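Local structure of bifunctional protein FolD (Thermus thermophilus, 6V6Y) at residues A[181-186]-A[193-198]; A[156-161]-A[173-178]; A[237-242]-A[248-253]. The protein probably catalyses the NADP-dependent oxidation of 5,10-methylenetetrahydrofolate to 5,10-methenyltetrahydrofolate and the hydrolysis of that product to 10-formyltetrahydrofolate. One frame throughout, in Å; residues are numbered along the deposited sequence.

In the fold
All three interactions fasten chain to the parallel sheet of the Rossmann-type NADP-binding domain. Interactions 1 and 2 are buried and meet directly, since strands 181-185 and 157-161 are neighbours joined by backbone hydrogen bonds. They lie on opposite faces of that sheet, the first under helix 192-196 and the second under helix 168-177, and both reach the second subunit. Interaction 3 is only partly buried, about 17 Å between centres from interaction 1, and ties a loop to the segment 248-253. Methyl packing carries every contact. Interaction 1 adds a cofactor phosphate at its border, interaction 2 stays wholly apolar, and interaction 3 has a methyl pair seated on a glycine backbone.

Interaction 1: residues A[181-186]-A[193-198]; sequences TVTLAH and PEVTRR. With NAP (NADP nicotinamide-adenine-dinucleotide phosphate), chain B.
In the Rossmann-type NADP-binding domain, strand 181-185, an outermost strand of this chain's sheet, is packed on one face by helix 192-196, and V195 is the helix residue that touches it. Its CG1 meets the methyl CG2 of T183 at 4.0 Å, the two side chains crossing at a slant, and lies 4.4 Å from CB of A185. T183 can do this because CG2 is anti to its backbone N (chi1 -59° for OG1), which leaves the hydroxyl to hydrogen-bond with T183 of the second subunit. There V182, T183 and L184 extend the sheet through an antiparallel ladder, so one threonine serves the helix with its methyl and the dimer with its oxygen. R198 lays one face of its guanidinium against CA of V195. Its NE makes a long salt bridge of 3.7 Å to OE1 of E194, which lies at the edge of the group, while NH2 pairs with E157 of the second subunit. Past the strand end, H186 borders the cofactor. Its ring is held by K188 N at ND1 and by A180 O of the second subunit at NE2, and CB comes within 3.2 Å of O2X on the 2'-phosphate of NADP.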
loop_
_atom_site.group_PDB
_atom_site.type_symbol
_atom_site.label_atom_id
_atom_site.label_comp_id
_atom_site.label_asym_id
_atom_site.label_seq_id
_atom_site.Cartn_x
_atom_site.Cartn_y
_atom_site.Cartn_z
ATOM N N THR A 181 -13.021 5.896 -4.675
ATOM C CA THR A 181 -12.322 5.421 -5.864
ATOM C C THR A 181 -11.076 6.279 -6.047
ATOM O O THR A 181 -11.176 7.499 -6.198
ATOM C CB THR A 181 -13.211 5.499 -7.107
ATOM O OG1 THR A 181 -14.351 4.643 -6.945
ATOM C CG2 THR A 181 -12.423 5.079 -8.360
ATOM N N VAL A 182 -9.901 5.653 -6.032
ATOM C CA VAL A 182 -8.648 6.383 -5.897
ATOM C C VAL A 182 -7.814 6.240 -7.159
ATOM O O VAL A 182 -7.607 5.131 -7.653
ATOM C CB VAL A 182 -7.855 5.912 -4.668
ATOM C CG1 VAL A 182 -6.519 6.625 -4.632
ATOM C CG2 VAL A 182 -8.656 6.213 -3.395
ATOM N N THR A 183 -7.320 7.363 -7.661
ATOM C CA THR A 183 -6.358 7.398 -8.752
ATOM C C THR A 183 -5.081 7.988 -8.186
ATOM O O THR A 183 -5.106 9.089 -7.601
ATOM C CB THR A 183 -6.881 8.234 -9.929
ATOM O OG1 THR A 183 -8.102 7.669 -10.395
ATOM C CG2 THR A 183 -5.900 8.258 -11.080
ATOM N N LEU A 184 -3.978 7.249 -8.316
ATOM C CA LEU A 184 -2.659 7.756 -7.954
ATOM C C LEU A 184 -1.970 8.227 -9.231
ATOM O O LEU A 184 -1.676 7.420 -10.127
ATOM C CB LEU A 184 -1.825 6.704 -7.227
ATOM C CG LEU A 184 -1.826 6.742 -5.692
ATOM C CD1 LEU A 184 -1.228 5.471 -5.095
ATOM C CD2 LEU A 184 -1.091 7.966 -5.137
ATOM N N ALA A 185 -1.725 9.533 -9.318
ATOM C CA ALA A 185 -1.005 10.137 -10.430
ATOM C C ALA A 185 0.335 10.663 -9.936
ATOM O O ALA A 185 0.594 10.748 -8.729
ATOM C CB ALA A 185 -1.838 11.251 -11.087
ATOM N N HIS A 186 1.206 10.997 -10.877
ATOM C CA HIS A 186 2.600 11.278 -10.523
ATOM C C HIS A 186 3.285 11.864 -11.748
ATOM O O HIS A 186 2.640 12.140 -12.770
ATOM C CB HIS A 186 3.314 10.015 -10.040
ATOM C CG HIS A 186 3.077 8.836 -10.927
ATOM N ND1 HIS A 186 3.589 8.752 -12.206
ATOM C CD2 HIS A 186 2.342 7.713 -10.741
ATOM C CE1 HIS A 186 3.211 7.609 -12.752
ATOM N NE2 HIS A 186 2.445 6.965 -11.889
ATOM N N PRO A 193 -3.516 16.998 -16.659
ATOM C CA PRO A 193 -4.736 17.811 -16.473
ATOM C C PRO A 193 -6.017 17.061 -16.748
ATOM O O PRO A 193 -7.024 17.278 -16.058
ATOM C CB PRO A 193 -4.534 18.966 -17.464
ATOM C CG PRO A 193 -3.069 19.145 -17.490
ATOM C CD PRO A 193 -2.527 17.722 -17.484
ATOM N N GLU A 194 -6.009 16.179 -17.742
ATOM C CA GLU A 194 -7.203 15.395 -18.022
ATOM C C GLU A 194 -7.494 14.419 -16.886
ATOM O O GLU A 194 -8.659 14.176 -16.551
ATOM C CB GLU A 194 -7.036 14.667 -19.361
ATOM C CG GLU A 194 -8.331 14.271 -20.022
ATOM C CD GLU A 194 -8.792 12.883 -19.611
ATOM O OE1 GLU A 194 -9.845 12.768 -18.937
ATOM O OE2 GLU A 194 -8.105 11.901 -19.970
ATOM N N VAL A 195 -6.450 13.850 -16.279
ATOM C CA VAL A 195 -6.665 12.963 -15.140
ATOM C C VAL A 195 -7.251 13.743 -13.976
ATOM O O VAL A 195 -8.242 13.326 -13.364
ATOM C CB VAL A 195 -5.360 12.254 -14.740
ATOM C CG1 VAL A 195 -5.570 11.456 -13.461
ATOM C CG2 VAL A 195 -4.888 11.351 -15.869
ATOM N N THR A 196 -6.670 14.909 -13.668
ATOM C CA THR A 196 -7.164 15.645 -12.505
ATOM C C THR A 196 -8.579 16.173 -12.724
ATOM O O THR A 196 -9.360 16.229 -11.767
ATOM C CB THR A 196 -6.204 16.769 -12.121
ATOM O OG1 THR A 196 -6.078 17.722 -13.185
ATOM C CG2 THR A 196 -4.841 16.184 -11.776
ATOM N N ARG A 197 -8.964 16.454 -13.977
ATOM C CA ARG A 197 -10.298 16.988 -14.261
ATOM C C ARG A 197 -11.418 16.042 -13.836
ATOM O O ARG A 197 -12.565 16.481 -13.693
ATOM C CB ARG A 197 -10.432 17.303 -15.755
ATOM C CG ARG A 197 -10.170 18.767 -16.119
ATOM C CD ARG A 197 -10.562 19.104 -17.578
ATOM N NE ARG A 197 -9.790 18.348 -18.570
ATOM C CZ ARG A 197 -8.625 18.742 -19.087
ATOM N NH1 ARG A 197 -8.080 19.890 -18.712
ATOM N NH2 ARG A 197 -7.998 17.981 -19.983
ATOM N N ARG A 198 -11.122 14.758 -13.639
ATOM C CA ARG A 198 -12.138 13.810 -13.198
ATOM C C ARG A 198 -12.458 13.913 -11.718
ATOM O O ARG A 198 -13.528 13.447 -11.296
ATOM C CB ARG A 198 -11.685 12.383 -13.476
ATOM C CG ARG A 198 -10.966 12.185 -14.795
ATOM C CD ARG A 198 -10.462 10.767 -14.870
ATOM N NE ARG A 198 -9.584 10.579 -16.013
ATOM C CZ ARG A 198 -8.619 9.660 -16.064
ATOM N NH1 ARG A 198 -8.412 8.837 -15.030
ATOM N NH2 ARG A 198 -7.872 9.562 -17.157
HETATM P PA NAP B . 8.149 13.884 -3.149
HETATM O O1A NAP B . 9.245 14.831 -2.847
HETATM O O2A NAP B . 8.577 12.483 -2.943
HETATM O O5B NAP B . 7.622 14.119 -4.651
HETATM C C5B NAP B . 6.258 14.401 -4.867
HETATM C C4B NAP B . 5.714 13.614 -6.053
HETATM O O4B NAP B . 5.058 14.488 -6.949
HETATM C C3B NAP B . 6.796 12.893 -6.839
HETATM O O3B NAP B . 6.793 11.530 -6.484
HETATM C C2B NAP B . 6.450 13.108 -8.306
HETATM O O2B NAP B . 6.068 11.915 -8.957
HETATM C C1B NAP B . 5.274 14.078 -8.285
HETATM N N9A NAP B . 5.547 15.237 -9.156
HETATM C C8A NAP B . 6.542 16.166 -8.986
HETATM N N7A NAP B . 6.465 17.066 -9.993
HETATM C C5A NAP B . 5.435 16.730 -10.800
HETATM C C6A NAP B . 4.925 17.307 -11.957
HETATM N N6A NAP B . 5.480 18.407 -12.457
HETATM N N1A NAP B . 3.840 16.731 -12.585
HETATM C C2A NAP B . 3.269 15.590 -12.059
HETATM N N3A NAP B . 3.781 15.023 -10.909
HETATM C C4A NAP B . 4.851 15.580 -10.289
HETATM O O3 NAP B . 6.858 14.237 -2.253
HETATM P PN NAP B . 6.706 14.858 -0.776
HETATM O O1N NAP B . 7.838 14.381 0.049
HETATM O O2N NAP B . 5.313 14.644 -0.322
HETATM O O5D NAP B . 6.914 16.428 -1.064
HETATM C C5D NAP B . 5.999 17.114 -1.888
HETATM C C4D NAP B . 5.647 18.466 -1.284
HETATM O O4D NAP B . 4.755 18.314 -0.192
HETATM C C3D NAP B . 6.891 19.167 -0.759
HETATM O O3D NAP B . 7.007 20.438 -1.352
HETATM C C2D NAP B . 6.667 19.315 0.728
HETATM O O2D NAP B . 7.036 20.605 1.151
HETATM C C1D NAP B . 5.172 19.118 0.894
HETATM N N1N NAP B . 4.871 18.475 2.186
HETATM C C2N NAP B . 4.073 19.128 3.079
HETATM C C3N NAP B . 3.775 18.550 4.306
HETATM C C7N NAP B . 2.810 19.229 5.231
HETATM O O7N NAP B . 2.600 18.693 6.516
HETATM N N7N NAP B . 2.172 20.319 4.810
HETATM C C4N NAP B . 4.289 17.299 4.622
HETATM C C5N NAP B . 5.099 16.644 3.704
HETATM C C6N NAP B . 5.385 17.244 2.483
HETATM P P2B NAP B . 7.150 10.791 -9.369
HETATM O O1X NAP B . 7.506 9.964 -8.157
HETATM O O2X NAP B . 6.534 9.897 -10.419
HETATM O O3X NAP B . 8.393 11.450 -9.917
#

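Interaction 2: residues A[156-161]-A[173-178]; sequences KEVVVV and GLLLRE
No ring, carboxylate or guanidinium face takes part where L175 meets V158 and V160; the flat surface here is the parallel sheet itself. One face of strand 157-161 carries V158 and V160 and is packed by helix 168-177. The other carries V159, and along the edges run the backbone bonds to strands 181-185 and 201-204. This is the first beta-alpha-beta unit of a Rossmann fold, and L175 is the helix residue that reaches back to its opening strand.

A single methyl does the work. CD1 of L175 lies 3.6 Å from CG1 of V158 and 3.7 Å from CG2 of V160. The valines share one rotamer, each with CG1 anti to the backbone N (chi1 -179° in V158), yet offer different branches. V158 gives the methyl beside its carbonyl carbon and V160 the one beside its N, so these methyls lean toward each other along the strand, 4.1 Å apart from CG1 of V158 to CG2 of V160, and CD1 rests over the pair. L175 crosses V158 at about a right angle and V160 at a slant. Its CB packs on CG2 of V182, 3.7 Å away, so that one leucine spans two adjacent strands. Two residues beyond V160 comes G162, predicted to bind NADP.

With no hydrogen bond or charge between the segments, the contact has little directional preference; the helix is probably set against the strand by the fit of branched methyls, and the charged ends of E178 and E157 find partners elsewhere, in K147 and in R198 of the second subunit.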
loop_
_atom_site.group_PDB
_atom_site.type_symbol
_atom_site.label_atom_id
_atom_site.label_comp_id
_atom_site.label_asym_id
_atom_site.label_seq_id
_atom_site.Cartn_x
_atom_site.Cartn_y
_atom_site.Cartn_z
ATOM N N LYS A 156 -16.729 8.502 -3.817
ATOM C CA LYS A 156 -16.183 9.692 -4.463
ATOM C C LYS A 156 -15.003 9.348 -5.364
ATOM O O LYS A 156 -14.181 8.489 -5.043
ATOM C CB LYS A 156 -15.725 10.720 -3.417
ATOM C CG LYS A 156 -16.844 11.435 -2.671
ATOM C CD LYS A 156 -17.529 12.501 -3.509
ATOM C CE LYS A 156 -18.498 13.312 -2.635
ATOM N NZ LYS A 156 -19.456 12.398 -1.939
ATOM N N GLU A 157 -14.900 10.065 -6.473
ATOM C CA GLU A 157 -13.732 9.983 -7.338
ATOM C C GLU A 157 -12.638 10.871 -6.765
ATOM O O GLU A 157 -12.738 12.101 -6.829
ATOM C CB GLU A 157 -14.102 10.426 -8.746
ATOM C CG GLU A 157 -13.133 9.991 -9.791
ATOM C CD GLU A 157 -13.844 9.364 -10.960
ATOM O OE1 GLU A 157 -13.513 9.742 -12.102
ATOM O OE2 GLU A 157 -14.745 8.521 -10.733
ATOM N N VAL A 158 -11.596 10.265 -6.200
ATOM C CA VAL A 158 -10.467 11.004 -5.647
ATOM C C VAL A 158 -9.244 10.795 -6.530
ATOM O O VAL A 158 -8.878 9.648 -6.834
ATOM C CB VAL A 158 -10.166 10.573 -4.203
ATOM C CG1 VAL A 158 -9.013 11.383 -3.652
ATOM C CG2 VAL A 158 -11.411 10.713 -3.342
ATOM N N VAL A 159 -8.610 11.898 -6.937
ATOM C CA VAL A 159 -7.288 11.861 -7.557
ATOM C C VAL A 159 -6.256 12.396 -6.567
ATOM O O VAL A 159 -6.429 13.475 -5.983
ATOM C CB VAL A 159 -7.240 12.638 -8.884
ATOM C CG1 VAL A 159 -5.814 12.633 -9.448
ATOM C CG2 VAL A 159 -8.231 12.047 -9.893
ATOM N N VAL A 160 -5.200 11.620 -6.360
ATOM C CA VAL A 160 -4.059 11.998 -5.542
ATOM C C VAL A 160 -2.887 12.185 -6.495
ATOM O O VAL A 160 -2.543 11.261 -7.246
ATOM C CB VAL A 160 -3.769 10.913 -4.494
ATOM C CG1 VAL A 160 -2.560 11.256 -3.652
ATOM C CG2 VAL A 160 -5.019 10.651 -3.657
ATOM N N VAL A 161 -2.301 13.381 -6.520
ATOM C CA VAL A 161 -1.160 13.645 -7.391
ATOM C C VAL A 161 0.101 13.683 -6.549
ATOM O O VAL A 161 0.281 14.581 -5.718
ATOM C CB VAL A 161 -1.319 14.941 -8.197
ATOM C CG1 VAL A 161 -0.209 15.019 -9.258
ATOM C CG2 VAL A 161 -2.713 15.024 -8.861
ATOM N N GLY A 173 -4.015 4.645 0.428
ATOM C CA GLY A 173 -4.474 3.553 1.276
ATOM C C GLY A 173 -5.565 3.971 2.245
ATOM O O GLY A 173 -6.537 3.237 2.453
ATOM N N LEU A 174 -5.414 5.147 2.872
ATOM C CA LEU A 174 -6.437 5.598 3.815
ATOM C C LEU A 174 -7.741 5.939 3.099
ATOM O O LEU A 174 -8.829 5.645 3.613
ATOM C CB LEU A 174 -5.931 6.800 4.617
ATOM C CG LEU A 174 -4.765 6.474 5.549
ATOM C CD1 LEU A 174 -4.363 7.724 6.344
ATOM C CD2 LEU A 174 -5.106 5.312 6.497
ATOM N N LEU A 175 -7.664 6.546 1.909
ATOM C CA LEU A 175 -8.893 6.855 1.177
ATOM C C LEU A 175 -9.657 5.599 0.773
ATOM O O LEU A 175 -10.893 5.613 0.744
ATOM C CB LEU A 175 -8.578 7.689 -0.046
ATOM C CG LEU A 175 -8.089 9.091 0.301
ATOM C CD1 LEU A 175 -7.406 9.716 -0.926
ATOM C CD2 LEU A 175 -9.249 9.945 0.807
ATOM N N LEU A 176 -8.955 4.504 0.456
ATOM C CA LEU A 176 -9.665 3.267 0.133
ATOM C C LEU A 176 -10.467 2.763 1.314
ATOM O O LEU A 176 -11.541 2.172 1.135
ATOM C CB LEU A 176 -8.696 2.169 -0.304
ATOM C CG LEU A 176 -8.148 2.288 -1.708
ATOM C CD1 LEU A 176 -6.924 1.394 -1.766
ATOM C CD2 LEU A 176 -9.206 1.933 -2.775
ATOM N N ARG A 177 -9.950 2.956 2.526
ATOM C CA ARG A 177 -10.696 2.560 3.710
ATOM C C ARG A 177 -11.969 3.373 3.892
ATOM O O ARG A 177 -12.885 2.913 4.581
ATOM C CB ARG A 177 -9.835 2.702 4.951
ATOM C CG ARG A 177 -8.694 1.749 5.044
ATOM C CD ARG A 177 -8.119 1.942 6.414
ATOM N NE ARG A 177 -7.000 1.076 6.653
ATOM C CZ ARG A 177 -6.606 0.697 7.861
ATOM N NH1 ARG A 177 -7.252 1.128 8.926
ATOM N NH2 ARG A 177 -5.568 -0.117 8.000
ATOM N N GLU A 178 -12.041 4.567 3.307
ATOM C CA GLU A 178 -13.264 5.363 3.282
ATOM C C GLU A 178 -14.127 5.058 2.061
ATOM O O GLU A 178 -15.114 5.770 1.822
ATOM C CB GLU A 178 -12.936 6.864 3.312
ATOM C CG GLU A 178 -11.890 7.285 4.330
ATOM C CD GLU A 178 -12.339 7.059 5.772
ATOM O OE1 GLU A 178 -13.555 6.927 6.010
ATOM O OE2 GLU A 178 -11.468 7.011 6.669
#

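Interaction 3: residues A[237-242]-A[248-253]; sequences GDVHPE and FALTPV
V253 packs its whole side chain against the backbone of G237. From CB, 3.7 Å from N of G237, the side chain forks. CG1, anti to its own backbone N (chi1 179°), meets the nitrogen of G237 at 3.6 Å, while CG2 rests 3.6 Å from CA of G237. Because G237 has no side chain, both methyls can reach its main chain; a CB there would run into CG2 of V253. An alanine here would lose both methyls and would probably open a gap over G237, leaving the loop less firmly seated at this point.

Farther along, the side chains of V239 and L250 run antiparallel alongside each other, with CG1 of V239 4.1 Å from CD1 of L250. Both also touch V223, so the pair closes over the neighbouring strand. The loop is held by polar bonds as well. The carboxylate of D225 takes the backbone N-H groups of D238 and V239, one on each oxygen.

At the far end of the loop, the N-H of E242 donates to ND1 of H240 over 3.0 Å at 164°, tilted 19° from the ring plane. CD of P241 lies over one face of that imidazole. E242 itself forms a salt bridge with R213.

In the sheet, strand 249-250 lies between strands 4-5 and 222-225, and the chain then runs past V253 toward helix 257-276. The loop 237-242, following strand 234-236, packs beside this segment, V239 against strands 222-225 and 201-204, with the side chain of V253 about 7 Å from the bound NADP.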
loop_
_atom_site.group_PDB
_atom_site.type_symbol
_atom_site.label_atom_id
_atom_site.label_comp_id
_atom_site.label_asym_id
_atom_site.label_seq_id
_atom_site.Cartn_x
_atom_site.Cartn_y
_atom_site.Cartn_z
ATOM N N GLY A 237 1.387 27.069 -2.144
ATOM C CA GLY A 237 0.912 25.723 -2.376
ATOM C C GLY A 237 1.283 25.227 -3.768
ATOM O O GLY A 237 1.894 25.924 -4.582
ATOM N N ASP A 238 0.927 23.966 -4.030
ATOM C CA ASP A 238 1.064 23.425 -5.377
ATOM C C ASP A 238 -0.084 23.824 -6.278
ATOM O O ASP A 238 -0.022 23.573 -7.482
ATOM C CB ASP A 238 1.130 21.904 -5.368
ATOM C CG ASP A 238 2.289 21.381 -4.588
ATOM O OD1 ASP A 238 3.341 22.052 -4.552
ATOM O OD2 ASP A 238 2.145 20.283 -4.020
ATOM N N VAL A 239 -1.130 24.413 -5.722
ATOM C CA VAL A 239 -2.341 24.739 -6.456
ATOM C C VAL A 239 -2.402 26.253 -6.646
ATOM O O VAL A 239 -2.213 27.015 -5.690
ATOM C CB VAL A 239 -3.575 24.204 -5.714
ATOM C CG1 VAL A 239 -4.828 24.571 -6.459
ATOM C CG2 VAL A 239 -3.452 22.671 -5.516
ATOM N N HIS A 240 -2.639 26.682 -7.876
ATOM C CA HIS A 240 -2.741 28.105 -8.165
ATOM C C HIS A 240 -4.005 28.695 -7.536
ATOM O O HIS A 240 -5.086 28.105 -7.654
ATOM C CB HIS A 240 -2.770 28.332 -9.677
ATOM C CG HIS A 240 -2.489 29.744 -10.073
ATOM N ND1 HIS A 240 -3.459 30.724 -10.073
ATOM C CD2 HIS A 240 -1.337 30.349 -10.454
ATOM C CE1 HIS A 240 -2.918 31.870 -10.447
ATOM N NE2 HIS A 240 -1.632 31.671 -10.681
ATOM N N PRO A 241 -3.912 29.870 -6.894
ATOM C CA PRO A 241 -5.104 30.454 -6.237
ATOM C C PRO A 241 -6.275 30.706 -7.172
ATOM O O PRO A 241 -7.413 30.763 -6.694
ATOM C CB PRO A 241 -4.585 31.768 -5.619
ATOM C CG PRO A 241 -3.139 31.886 -6.013
ATOM C CD PRO A 241 -2.665 30.535 -6.479
ATOM N N GLU A 242 -6.054 30.807 -8.488
ATOM C CA GLU A 242 -7.178 30.927 -9.413
ATOM C C GLU A 242 -8.157 29.762 -9.302
ATOM O O GLU A 242 -9.303 29.885 -9.751
ATOM C CB GLU A 242 -6.670 31.026 -10.848
ATOM C CG GLU A 242 -6.147 29.705 -11.395
ATOM C CD GLU A 242 -5.545 29.844 -12.784
ATOM O OE1 GLU A 242 -5.140 28.808 -13.370
ATOM O OE2 GLU A 242 -5.483 30.992 -13.288
ATOM N N PHE A 248 -15.346 24.090 -5.338
ATOM C CA PHE A 248 -16.315 24.355 -4.286
ATOM C C PHE A 248 -15.618 24.714 -2.975
ATOM O O PHE A 248 -16.149 25.491 -2.169
ATOM C CB PHE A 248 -17.219 23.138 -4.114
ATOM C CG PHE A 248 -18.126 23.203 -2.904
ATOM C CD1 PHE A 248 -17.754 22.594 -1.705
ATOM C CD2 PHE A 248 -19.360 23.852 -2.971
ATOM C CE1 PHE A 248 -18.581 22.640 -0.589
ATOM C CE2 PHE A 248 -20.206 23.900 -1.860
ATOM C CZ PHE A 248 -19.815 23.295 -0.665
ATOM N N ALA A 249 -14.433 24.168 -2.747
ATOM C CA ALA A 249 -13.695 24.426 -1.522
ATOM C C ALA A 249 -12.229 24.121 -1.784
ATOM O O ALA A 249 -11.904 23.183 -2.523
ATOM C CB ALA A 249 -14.228 23.586 -0.358
ATOM N N LEU A 250 -11.359 24.908 -1.167
ATOM C CA LEU A 250 -9.936 24.860 -1.435
ATOM C C LEU A 250 -9.163 25.092 -0.142
ATOM O O LEU A 250 -9.485 26.007 0.621
ATOM C CB LEU A 250 -9.569 25.904 -2.480
ATOM C CG LEU A 250 -8.092 26.251 -2.558
ATOM C CD1 LEU A 250 -7.292 25.112 -3.195
ATOM C CD2 LEU A 250 -7.933 27.528 -3.343
ATOM N N THR A 251 -8.168 24.247 0.100
ATOM C CA THR A 251 -7.257 24.360 1.246
ATOM C C THR A 251 -6.292 25.524 1.061
ATOM O O THR A 251 -5.550 25.547 0.063
ATOM C CB THR A 251 -6.486 23.033 1.411
ATOM O OG1 THR A 251 -7.316 22.098 2.109
ATOM C CG2 THR A 251 -5.141 23.197 2.167
ATOM N N PRO A 252 -6.267 26.503 1.967
ATOM C CA PRO A 252 -5.284 27.586 1.855
ATOM C C PRO A 252 -3.891 27.085 2.192
ATOM O O PRO A 252 -3.719 26.064 2.849
ATOM C CB PRO A 252 -5.762 28.603 2.898
ATOM C CG PRO A 252 -6.400 27.731 3.955
ATOM C CD PRO A 252 -7.138 26.684 3.146
ATOM N N VAL A 253 -2.888 27.821 1.714
ATOM C CA VAL A 253 -1.499 27.616 2.105
ATOM C C VAL A 253 -0.959 28.989 2.498
ATOM O O VAL A 253 -0.987 29.915 1.685
ATOM C CB VAL A 253 -0.647 27.000 0.985
ATOM C CG1 VAL A 253 0.782 26.843 1.433
ATOM C CG2 VAL A 253 -1.211 25.639 0.552
#